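Local atomic coordinates of syncytin-1 (Homo sapiens, PDB entry 5HA6), a protein that probably drives the merging of cell membranes through its trimeric, helical fusion subunit, as an envelope glycoprotein of endogenous retroviral origin. Residues Ser93-Val96 with Thr97-Lys101; Gln34-Asn37 with Gly38-Arg42; Arg104-Ile107 with Gln108-Glu112. The protein carries 1 engineered substitution. One frame throughout, in Å; residues are numbered along the deposited sequence.

Contact 1: Ser93-Val96 with Thr97-Lys101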
ATOM      1  N   SER A  93       8.367   1.451  -6.962  1.00 22.05           N
ATOM      2  CA  SER A  93       8.981   1.083  -5.684  1.00 22.08           C
ATOM      3  C   SER A  93       9.987   2.133  -5.226  1.00 22.52           C
ATOM      4  O   SER A  93      10.122   2.374  -4.031  1.00 22.76           O
ATOM      5  CB  SER A  93       9.699  -0.252  -5.775  1.00 23.66           C
ATOM      6  OG  SER A  93      10.644  -0.195  -6.854  1.00 29.64           O
ATOM      7  N   GLY A  94      10.712   2.706  -6.176  1.00 21.36           N
ATOM      8  CA  GLY A  94      11.700   3.751  -5.902  1.00 21.59           C
ATOM      9  C   GLY A  94      11.129   4.940  -5.123  1.00 25.40           C
ATOM     10  O   GLY A  94      11.766   5.462  -4.179  1.00 25.07           O
ATOM     11  N   ILE A  95       9.908   5.346  -5.475  1.00 22.55           N
ATOM     12  CA  ILE A  95       9.286   6.473  -4.808  1.00 21.70           C
ATOM     13  C   ILE A  95       8.985   6.080  -3.353  1.00 21.80           C
ATOM     14  O   ILE A  95       9.324   6.814  -2.411  1.00 19.33           O
ATOM     15  CB  ILE A  95       8.017   6.909  -5.540  1.00 22.72           C
ATOM     16  CG1 ILE A  95       8.405   7.538  -6.880  1.00 26.45           C
ATOM     17  CG2 ILE A  95       7.222   7.929  -4.731  1.00 21.14           C
ATOM     18  CD1 ILE A  95       7.245   7.804  -7.755  1.00 31.57           C
ATOM     19  N   VAL A  96       8.358   4.926  -3.159  1.00 20.66           N
ATOM     20  CA  VAL A  96       7.917   4.563  -1.815  1.00 18.17           C
ATOM     21  C   VAL A  96       9.117   4.307  -0.941  1.00 20.57           C
ATOM     22  O   VAL A  96       9.191   4.755   0.226  1.00 21.13           O
ATOM     23  CB  VAL A  96       6.987   3.325  -1.852  1.00 20.81           C
ATOM     24  CG1 VAL A  96       6.649   2.826  -0.469  1.00 22.38           C
ATOM     25  CG2 VAL A  96       5.665   3.667  -2.610  1.00 21.30           C
ATOM     26  N   THR A  97      10.073   3.581  -1.485  1.00 17.42           N
ATOM     27  CA  THR A  97      11.329   3.327  -0.787  1.00 17.98           C
ATOM     28  C   THR A  97      11.976   4.652  -0.333  1.00 19.89           C
ATOM     29  O   THR A  97      12.438   4.781   0.841  1.00 19.96           O
ATOM     30  CB  THR A  97      12.281   2.523  -1.695  1.00 21.56           C
ATOM     31  OG1 THR A  97      11.696   1.228  -1.920  1.00 25.43           O
ATOM     32  CG2 THR A  97      13.687   2.346  -1.059  1.00 29.83           C
ATOM     33  N   GLU A  98      12.005   5.634  -1.240  1.00 22.72           N
ATOM     34  CA  GLU A  98      12.580   6.938  -0.880  1.00 22.27           C
ATOM     35  C   GLU A  98      11.832   7.616   0.254  1.00 21.14           C
ATOM     36  O   GLU A  98      12.456   8.057   1.235  1.00 18.77           O
ATOM     37  CB  GLU A  98      12.600   7.901  -2.078  1.00 23.00           C
ATOM     38  CG  GLU A  98      13.101   9.321  -1.663  1.00 21.10           C
ATOM     39  CD  GLU A  98      14.509   9.353  -1.046  1.00 27.74           C
ATOM     40  OE1 GLU A  98      15.316   8.393  -1.265  1.00 22.33           O
ATOM     41  OE2 GLU A  98      14.846  10.380  -0.355  1.00 25.86           O
ATOM     42  N   LYS A  99      10.496   7.685   0.140  1.00 19.23           N
ATOM     43  CA  LYS A  99       9.696   8.308   1.204  1.00 24.18           C
ATOM     44  C   LYS A  99       9.871   7.632   2.570  1.00 23.52           C
ATOM     45  O   LYS A  99       9.953   8.324   3.605  1.00 19.09           O
ATOM     46  CB  LYS A  99       8.187   8.304   0.858  1.00 18.93           C
ATOM     47  CG  LYS A  99       7.822   8.994  -0.432  1.00 19.24           C
ATOM     48  CD  LYS A  99       8.109  10.482  -0.425  1.00 24.48           C
ATOM     49  CE  LYS A  99       7.847  11.086  -1.782  1.00 28.50           C
ATOM     50  NZ  LYS A  99       7.979  12.555  -1.739  1.00 30.20           N
ATOM     51  N   VAL A 100       9.885   6.296   2.581  1.00 19.71           N
ATOM     52  CA  VAL A 100      10.153   5.531   3.812  1.00 20.33           C
ATOM     53  C   VAL A 100      11.495   5.888   4.439  1.00 23.10           C
ATOM     54  O   VAL A 100      11.582   6.107   5.658  1.00 22.85           O
ATOM     55  CB  VAL A 100      10.111   4.029   3.534  1.00 25.49           C
ATOM     56  CG1 VAL A 100      10.691   3.217   4.711  1.00 26.82           C
ATOM     57  CG2 VAL A 100       8.647   3.601   3.246  1.00 22.83           C
ATOM     58  N   LYS A 101      12.538   5.955   3.610  1.00 19.92           N
ATOM     59  CA  LYS A 101      13.856   6.229   4.146  1.00 21.32           C
ATOM     60  C   LYS A 101      13.897   7.651   4.697  1.00 24.24           C
ATOM     61  O   LYS A 101      14.527   7.893   5.738  1.00 23.14           O
ATOM     62  CB  LYS A 101      14.946   5.973   3.075  1.00 23.99           C
ATOM     63  CG  LYS A 101      15.234   4.446   2.852  1.00 23.79           C
ATOM     64  CD  LYS A 101      16.213   4.175   1.742  1.00 26.03           C
ATOM     65  CE  LYS A 101      16.389   2.671   1.475  1.00 28.26           C
ATOM     66  NZ  LYS A 101      17.560   2.400   0.618  1.00 33.19           N
TER

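Contact 2: Gln34-Asn37 with Gly38-Arg42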
ATOM      1  N   GLN A  34       8.581  10.921  21.003  1.00 27.72           N
ATOM      2  CA  GLN A  34       8.716   9.447  20.992  1.00 26.30           C
ATOM      3  C   GLN A  34       7.434   8.730  20.596  1.00 25.13           C
ATOM      4  O   GLN A  34       7.488   7.738  19.876  1.00 24.28           O
ATOM      5  CB  GLN A  34       9.176   8.951  22.342  1.00 30.94           C
ATOM      6  CG  GLN A  34      10.492   9.608  22.725  1.00 32.38           C
ATOM      7  CD  GLN A  34      10.878   9.273  24.113  1.00 38.99           C
ATOM      8  OE1 GLN A  34      10.014   9.024  24.973  1.00 42.31           O
ATOM      9  NE2 GLN A  34      12.178   9.278  24.375  1.00 38.78           N
ATOM     10  N   GLU A  35       6.274   9.250  20.980  1.00 25.29           N
ATOM     11  CA  GLU A  35       5.019   8.676  20.442  1.00 24.32           C
ATOM     12  C   GLU A  35       4.953   8.716  18.890  1.00 23.20           C
ATOM     13  O   GLU A  35       4.690   7.700  18.195  1.00 22.28           O
ATOM     14  CB  GLU A  35       3.804   9.411  21.045  1.00 24.97           C
ATOM     15  CG  GLU A  35       3.575   9.138  22.521  1.00 27.14           C
ATOM     16  CD  GLU A  35       3.056   7.746  22.821  1.00 29.16           C
ATOM     17  OE1 GLU A  35       2.563   7.073  21.885  1.00 30.39           O
ATOM     18  OE2 GLU A  35       3.112   7.346  24.014  1.00 34.86           O
ATOM     19  N   LEU A  36       5.192   9.903  18.350  1.00 24.33           N
ATOM     20  CA  LEU A  36       5.284  10.093  16.917  1.00 22.79           C
ATOM     21  C   LEU A  36       6.261   9.078  16.330  1.00 22.14           C
ATOM     22  O   LEU A  36       5.914   8.294  15.411  1.00 23.31           O
ATOM     23  CB  LEU A  36       5.717  11.549  16.617  1.00 23.73           C
ATOM     24  CG  LEU A  36       5.997  11.842  15.119  1.00 23.41           C
ATOM     25  CD1 LEU A  36       4.769  11.582  14.317  1.00 25.34           C
ATOM     26  CD2 LEU A  36       6.472  13.278  14.864  1.00 24.75           C
ATOM     27  N   ASN A  37       7.481   9.044  16.857  1.00 22.87           N
ATOM     28  CA  ASN A  37       8.493   8.119  16.329  1.00 22.63           C
ATOM     29  C   ASN A  37       8.026   6.661  16.332  1.00 21.82           C
ATOM     30  O   ASN A  37       8.149   5.958  15.321  1.00 21.08           O
ATOM     31  CB  ASN A  37       9.792   8.235  17.120  1.00 23.91           C
ATOM     32  CG  ASN A  37      10.594   9.480  16.753  1.00 26.21           C
ATOM     33  OD1 ASN A  37      10.216  10.234  15.849  1.00 24.65           O
ATOM     34  ND2 ASN A  37      11.691   9.716  17.482  1.00 27.29           N
ATOM     35  N   GLY A  38       7.461   6.201  17.447  1.00 24.49           N
ATOM     36  CA  GLY A  38       7.001   4.803  17.480  1.00 23.47           C
ATOM     37  C   GLY A  38       5.825   4.476  16.535  1.00 20.58           C
ATOM     38  O   GLY A  38       5.738   3.355  15.983  1.00 21.20           O
ATOM     39  N   ASP A  39       4.893   5.405  16.365  1.00 22.92           N
ATOM     40  CA  ASP A  39       3.858   5.223  15.338  1.00 19.55           C
ATOM     41  C   ASP A  39       4.498   5.168  13.926  1.00 18.80           C
ATOM     42  O   ASP A  39       4.240   4.278  13.122  1.00 19.17           O
ATOM     43  CB  ASP A  39       2.844   6.367  15.372  1.00 21.68           C
ATOM     44  CG  ASP A  39       1.887   6.317  16.544  1.00 25.48           C
ATOM     45  OD1 ASP A  39       2.131   5.660  17.579  1.00 22.45           O
ATOM     46  OD2 ASP A  39       0.869   7.028  16.436  1.00 27.85           O
ATOM     47  N   MET A  40       5.359   6.137  13.618  1.00 20.22           N
ATOM     48  CA  MET A  40       5.968   6.198  12.288  1.00 19.46           C
ATOM     49  C   MET A  40       6.886   5.034  11.933  1.00 19.93           C
ATOM     50  O   MET A  40       6.986   4.679  10.750  1.00 21.91           O
ATOM     51  CB  MET A  40       6.739   7.522  12.132  1.00 19.61           C
ATOM     52  CG  MET A  40       5.818   8.666  12.066  1.00 22.21           C
ATOM     53  SD  MET A  40       4.885   8.657  10.494  1.00 25.33           S
ATOM     54  CE  MET A  40       3.765   9.990  10.695  1.00 37.76           C
ATOM     55  N   GLU A  41       7.556   4.436  12.921  1.00 22.05           N
ATOM     56  CA  GLU A  41       8.307   3.215  12.655  1.00 19.55           C
ATOM     57  C   GLU A  41       7.369   2.132  12.109  1.00 19.85           C
ATOM     58  O   GLU A  41       7.689   1.431  11.138  1.00 18.83           O
ATOM     59  CB  GLU A  41       9.011   2.698  13.921  1.00 24.90           C
ATOM     60  CG  GLU A  41      10.110   3.565  14.456  1.00 32.47           C
ATOM     61  CD  GLU A  41      11.381   3.521  13.603  1.00 36.33           C
ATOM     62  OE1 GLU A  41      12.361   4.224  13.954  1.00 38.24           O
ATOM     63  OE2 GLU A  41      11.409   2.819  12.574  1.00 36.66           O
ATOM     64  N   ARG A  42       6.166   2.029  12.688  1.00 21.80           N
ATOM     65  CA  ARG A  42       5.200   1.014  12.246  1.00 18.76           C
ATOM     66  C   ARG A  42       4.568   1.373  10.897  1.00 19.98           C
ATOM     67  O   ARG A  42       4.441   0.500  10.012  1.00 19.52           O
ATOM     68  CB  ARG A  42       4.116   0.806  13.310  1.00 21.33           C
ATOM     69  CG  ARG A  42       4.676   0.151  14.543  1.00 22.45           C
ATOM     70  CD  ARG A  42       3.860   0.390  15.780  1.00 24.97           C
ATOM     71  NE  ARG A  42       4.357  -0.474  16.858  1.00 27.04           N
ATOM     72  CZ  ARG A  42       5.281  -0.139  17.751  1.00 26.14           C
ATOM     73  NH1 ARG A  42       5.880   1.059  17.753  1.00 25.00           N
ATOM     74  NH2 ARG A  42       5.625  -1.028  18.645  1.00 26.68           N
TER

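Contact 3: Arg104-Ile107 with Gln108-Glu112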
ATOM      1  N   ARG A 104      12.196   7.503   8.092  1.00 20.70           N
ATOM      2  CA  ARG A 104      13.149   6.946   9.039  1.00 26.00           C
ATOM      3  C   ARG A 104      14.280   7.951   9.394  1.00 25.19           C
ATOM      4  O   ARG A 104      14.728   8.017  10.577  1.00 21.15           O
ATOM      5  CB  ARG A 104      13.684   5.624   8.462  1.00 23.16           C
ATOM      6  CG  ARG A 104      12.580   4.511   8.514  1.00 23.83           C
ATOM      7  CD  ARG A 104      13.050   3.199   7.954  1.00 28.38           C
ATOM      8  NE  ARG A 104      12.052   2.163   8.218  1.00 31.54           N
ATOM      9  CZ  ARG A 104      11.945   1.037   7.527  1.00 30.10           C
ATOM     10  NH1 ARG A 104      12.796   0.744   6.540  1.00 34.58           N
ATOM     11  NH2 ARG A 104      11.002   0.178   7.849  1.00 31.45           N
ATOM     12  N   ASP A 105      14.727   8.762   8.408  1.00 22.14           N
ATOM     13  CA  ASP A 105      15.693   9.817   8.700  1.00 23.55           C
ATOM     14  C   ASP A 105      15.117  10.818   9.672  1.00 21.01           C
ATOM     15  O   ASP A 105      15.817  11.332  10.534  1.00 22.45           O
ATOM     16  CB  ASP A 105      16.113  10.596   7.437  1.00 23.92           C
ATOM     17  CG  ASP A 105      16.828   9.753   6.450  1.00 27.59           C
ATOM     18  OD1 ASP A 105      17.369   8.689   6.851  1.00 25.81           O
ATOM     19  OD2 ASP A 105      16.880  10.187   5.277  1.00 23.98           O
ATOM     20  N   ARG A 106      13.860  11.184   9.450  1.00 19.76           N
ATOM     21  CA  ARG A 106      13.219  12.166  10.329  1.00 23.14           C
ATOM     22  C   ARG A 106      13.065  11.649  11.746  1.00 21.68           C
ATOM     23  O   ARG A 106      13.287  12.425  12.710  1.00 24.44           O
ATOM     24  CB  ARG A 106      11.861  12.577   9.737  1.00 20.39           C
ATOM     25  CG  ARG A 106      12.042  13.399   8.473  1.00 22.16           C
ATOM     26  CD  ARG A 106      10.731  13.645   7.725  1.00 23.94           C
ATOM     27  NE  ARG A 106       9.824  14.425   8.594  1.00 23.00           N
ATOM     28  CZ  ARG A 106       9.900  15.726   8.814  1.00 25.15           C
ATOM     29  NH1 ARG A 106      10.770  16.509   8.161  1.00 26.68           N
ATOM     30  NH2 ARG A 106       9.047  16.266   9.677  1.00 27.09           N
ATOM     31  N   ILE A 107      12.690  10.362  11.891  1.00 19.39           N
ATOM     32  CA  ILE A 107      12.721   9.735  13.204  1.00 23.00           C
ATOM     33  C   ILE A 107      14.091   9.849  13.873  1.00 26.34           C
ATOM     34  O   ILE A 107      14.228  10.306  15.039  1.00 24.86           O
ATOM     35  CB  ILE A 107      12.360   8.261  13.118  1.00 22.06           C
ATOM     36  CG1 ILE A 107      10.901   8.142  12.702  1.00 18.45           C
ATOM     37  CG2 ILE A 107      12.665   7.529  14.426  1.00 20.60           C
ATOM     38  CD1 ILE A 107      10.550   6.768  12.155  1.00 25.37           C
ATOM     39  N   GLN A 108      15.122   9.420  13.187  1.00 22.99           N
ATOM     40  CA  GLN A 108      16.445   9.486  13.727  1.00 26.49           C
ATOM     41  C   GLN A 108      16.826  10.918  14.035  1.00 25.38           C
ATOM     42  O   GLN A 108      17.389  11.162  15.041  1.00 27.21           O
ATOM     43  CB  GLN A 108      17.461   8.809  12.811  1.00 31.06           C
ATOM     44  CG  GLN A 108      17.313   7.306  12.703  1.00 34.62           C
ATOM     45  CD  GLN A 108      17.513   6.591  14.021  1.00 37.76           C
ATOM     46  OE1 GLN A 108      18.508   6.753  14.678  1.00 38.31           O
ATOM     47  NE2 GLN A 108      16.533   5.828  14.415  1.00 38.63           N
ATOM     48  N   ARG A 109      16.469  11.853  13.181  1.00 25.02           N
ATOM     49  CA  ARG A 109      16.898  13.231  13.448  0.61 29.31           C
ATOM     50  C   ARG A 109      16.237  13.776  14.710  1.00 28.18           C
ATOM     51  O   ARG A 109      16.884  14.468  15.507  1.00 29.74           O
ATOM     52  CB  ARG A 109      16.590  14.175  12.279  0.61 28.74           C
ATOM     53  CG  ARG A 109      16.841  15.674  12.632  0.61 33.58           C
ATOM     54  CD  ARG A 109      16.597  16.636  11.464  0.61 32.91           C
ATOM     55  NE  ARG A 109      15.181  16.711  11.078  0.61 29.90           N
ATOM     56  CZ  ARG A 109      14.713  17.488  10.106  0.61 34.32           C
ATOM     57  NH1 ARG A 109      15.533  18.266   9.412  0.61 35.01           N
ATOM     58  NH2 ARG A 109      13.419  17.495   9.822  0.61 34.80           N
ATOM     59  N   ARG A 110      14.935  13.490  14.900  1.00 25.75           N
ATOM     60  CA  ARG A 110      14.279  13.950  16.138  1.00 26.60           C
ATOM     61  C   ARG A 110      14.956  13.375  17.373  1.00 27.74           C
ATOM     62  O   ARG A 110      15.268  14.094  18.341  1.00 29.92           O
ATOM     63  CB  ARG A 110      12.803  13.547  16.138  1.00 26.10           C
ATOM     64  CG  ARG A 110      11.973  14.412  15.193  1.00 25.89           C
ATOM     65  CD  ARG A 110      10.512  14.196  15.426  1.00 24.29           C
ATOM     66  NE  ARG A 110      10.148  12.881  14.899  1.00 22.50           N
ATOM     67  CZ  ARG A 110       9.632  12.679  13.692  1.00 23.93           C
ATOM     68  NH1 ARG A 110       9.452  13.696  12.868  1.00 27.59           N
ATOM     69  NH2 ARG A 110       9.359  11.445  13.293  1.00 19.90           N
ATOM     70  N   ALA A 111      15.198  12.068  17.338  1.00 26.81           N
ATOM     71  CA  ALA A 111      15.927  11.469  18.475  1.00 28.37           C
ATOM     72  C   ALA A 111      17.328  12.090  18.648  1.00 30.81           C
ATOM     73  O   ALA A 111      17.824  12.337  19.763  1.00 35.05           O
ATOM     74  CB  ALA A 111      16.042   9.985  18.269  1.00 29.61           C
ATOM     75  N   GLU A 112      17.991  12.312  17.525  1.00 30.89           N
ATOM     76  CA  GLU A 112      19.345  12.838  17.560  1.00 34.89           C
ATOM     77  C   GLU A 112      19.376  14.235  18.181  1.00 36.26           C
ATOM     78  O   GLU A 112      20.260  14.562  18.967  1.00 40.91           O
ATOM     79  CB  GLU A 112      19.931  12.872  16.149  1.00 33.74           C
ATOM     80  CG  GLU A 112      21.437  13.171  16.133  1.00 40.46           C
ATOM     81  CD  GLU A 112      21.775  14.664  16.306  1.00 43.97           C
ATOM     82  OE1 GLU A 112      20.987  15.517  15.858  1.00 45.76           O
ATOM     83  OE2 GLU A 112      22.843  14.988  16.862  1.00 50.46           O
TER
HETATM   84  O   HOH W   1      14.592   5.270  11.995  1.00 32.16           O

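Contact 1: Ser93-Val96 with Thr97-Lys101
In Thr-97, chi1 of -65° sets OG1 beside its own backbone N, and the hydroxyl turns back toward the preceding turn and Ser-93. OG1 comes within 2.9 Å of Ser-93 O. The same carbonyl oxygen is gripped by Thr-97 N in a nearly straight bond of 2.8 Å. Val-96 turns CG1 anti to N (chi1 173°), beside its carbonyl carbon, while Val-100 offers CG2, the branch beside its N. Val-96 CG1 and Val-100 CG2 are 4.3 Å apart, a loose apolar touch one turn on. Val-100 CG2 also lies against Val-96 O at 3.3 Å. Lys-99 CG passes Ile-95 O at 3.3 Å; beyond it the chain bends and then runs extended. Lys-99 NZ makes a salt bridge to Asp-45 of the second subunit, where Ile-95 packs on Thr-49. Val-100 packs on Leu-47 and Val-48 of helix 25-71 in its own chain. This is the first part of helix 93-115, with Ser-93 N bonded to Asn-91 OD1. An outer helix packed antiparallel along a long inner helix, and touching a second subunit, is typical of the six-helix bundle of class I fusion proteins.

Contact 2: Gln34-Asn37 with Gly38-Arg42
This is an i to i+4 contact within one long helix. Residues 34-37 and 38-42 are successive turns of helix 25-71, the inner helix of the trimer, where it faces helix 93-115 and both other subunits. Leu-36 and Met-40 form its apolar side. Leu-36 CD1 meets Met-40 CG at 3.8 Å, the two chains crossing at a slant. Met-40 chi1 (-69°) holds CG beside its backbone N and against Leu-36 CD1. The bend at chi2 then turns the thioether on, away from Leu-36, before the methyl CE swings back into loose reach. Met-40 also packs on Met-40 of the third subunit, so this side faces the trimer interior.

The acidic pair is Glu-35 and Asp-39. Their carboxylates approach to 4.6 Å between Glu-35 OE1 and Asp-39 OD1. Asp-39 OD1 also lies 3.3 Å from Glu-35 O, two acceptors that cannot bond each other. Both acids answer to the third subunit: Glu-35 bridges to its Arg-110, and Asp-39 to its Arg-106 and Arg-110.

Glu-41 CG, set beside its backbone N by chi1, rests 3.2 Å from Asn-37 O. That oxygen accepts the backbone bond from Glu-41 N at 2.9 Å. Further along, Arg-42 turns back so that the edge of its guanidinium faces Gly-38. Its NH1 bonds Gly-38 O at 2.9 Å, with the oxygen in the guanidinium plane but NH1 46° out of the carbonyl plane, while NE pairs with Glu-102 of the third subunit.

One side of this helix is therefore apolar and another carries charge. The close carboxylates would repel each other if alone. The arginines of the third subunit probably offset this and keep both acids ionised, so that the charged pair ties one subunit to the next.

Contact 3: Arg104-Ile107 with Gln108-Glu112
Residues 104-112 run as regular alpha helix, each of the four amides from Gln-108 to Ala-111 bonding the carbonyl four residues back, with Ala-111 N to Ile-107 O the straightest at 177°. Three arginines lie on adjoining turns. Arg-106 and Arg-109 run side by side in the same direction, their guanidinium planes 74° apart. Arg-106 NH1 and Arg-109 NH2 come within 3.3 Å, two donors with like charge. Arg-109 has two conformers, so this close approach is doubtful.

Arg-110 takes a different course. With chi3 at -73° its chain doubles back, laying the guanidinium across the preceding turn. One face lies over Arg-106 O, which sits 3.8 Å from the plane and over its centre. NH2 reaches the side chain of Ile-107, 3.7 Å from CG1. The Arg-106 and Arg-110 groups stay apart, NH2 to NH1 at 4.1 Å. Their charges are met by the second subunit: Arg-106 NE pairs with its Asp-39, while Arg-110 pairs with its Glu-35 and Asp-39.

Gln-108 CG lies 3.4 Å from Arg-104 O; the amide stands farther off, and a water closes the gap. Gln-108 NE2 donates to this water at 3.2 Å, and the water donates in turn to Arg-104 O. Arg-104 O thus accepts both this water and Gln-108 N.

The stretch is part of helix 93-115, beside helix 25-71 of its own chain. Arg-104 forms a salt bridge to Asp-45 there, and Ile-107 packs on Asn-37 and Glu-41. The helix thus lies between helix 25-71 of its own chain and that of the second subunit.

Contacts 1 and 3 lie on helix 93-115, their segments close in sequence and their centres about 16 Å apart. Contact 2 is on helix 25-71, which runs beside it. Its centre is about 10 Å from that of contact 3, and the two touch. Asn-37 OD1 probably accepts a hydrogen bond from Arg-110 NE at 2.8 Å, and Leu-36 CD2 packs 3.4 Å from Arg-110 CZ. Contacts 1 and 2 do not touch; their nearest atoms are about 7 Å apart. The acids of contact 2 meet the arginines of contact 3 from another subunit, so the same charge pairing recurs between neighbours in the trimer.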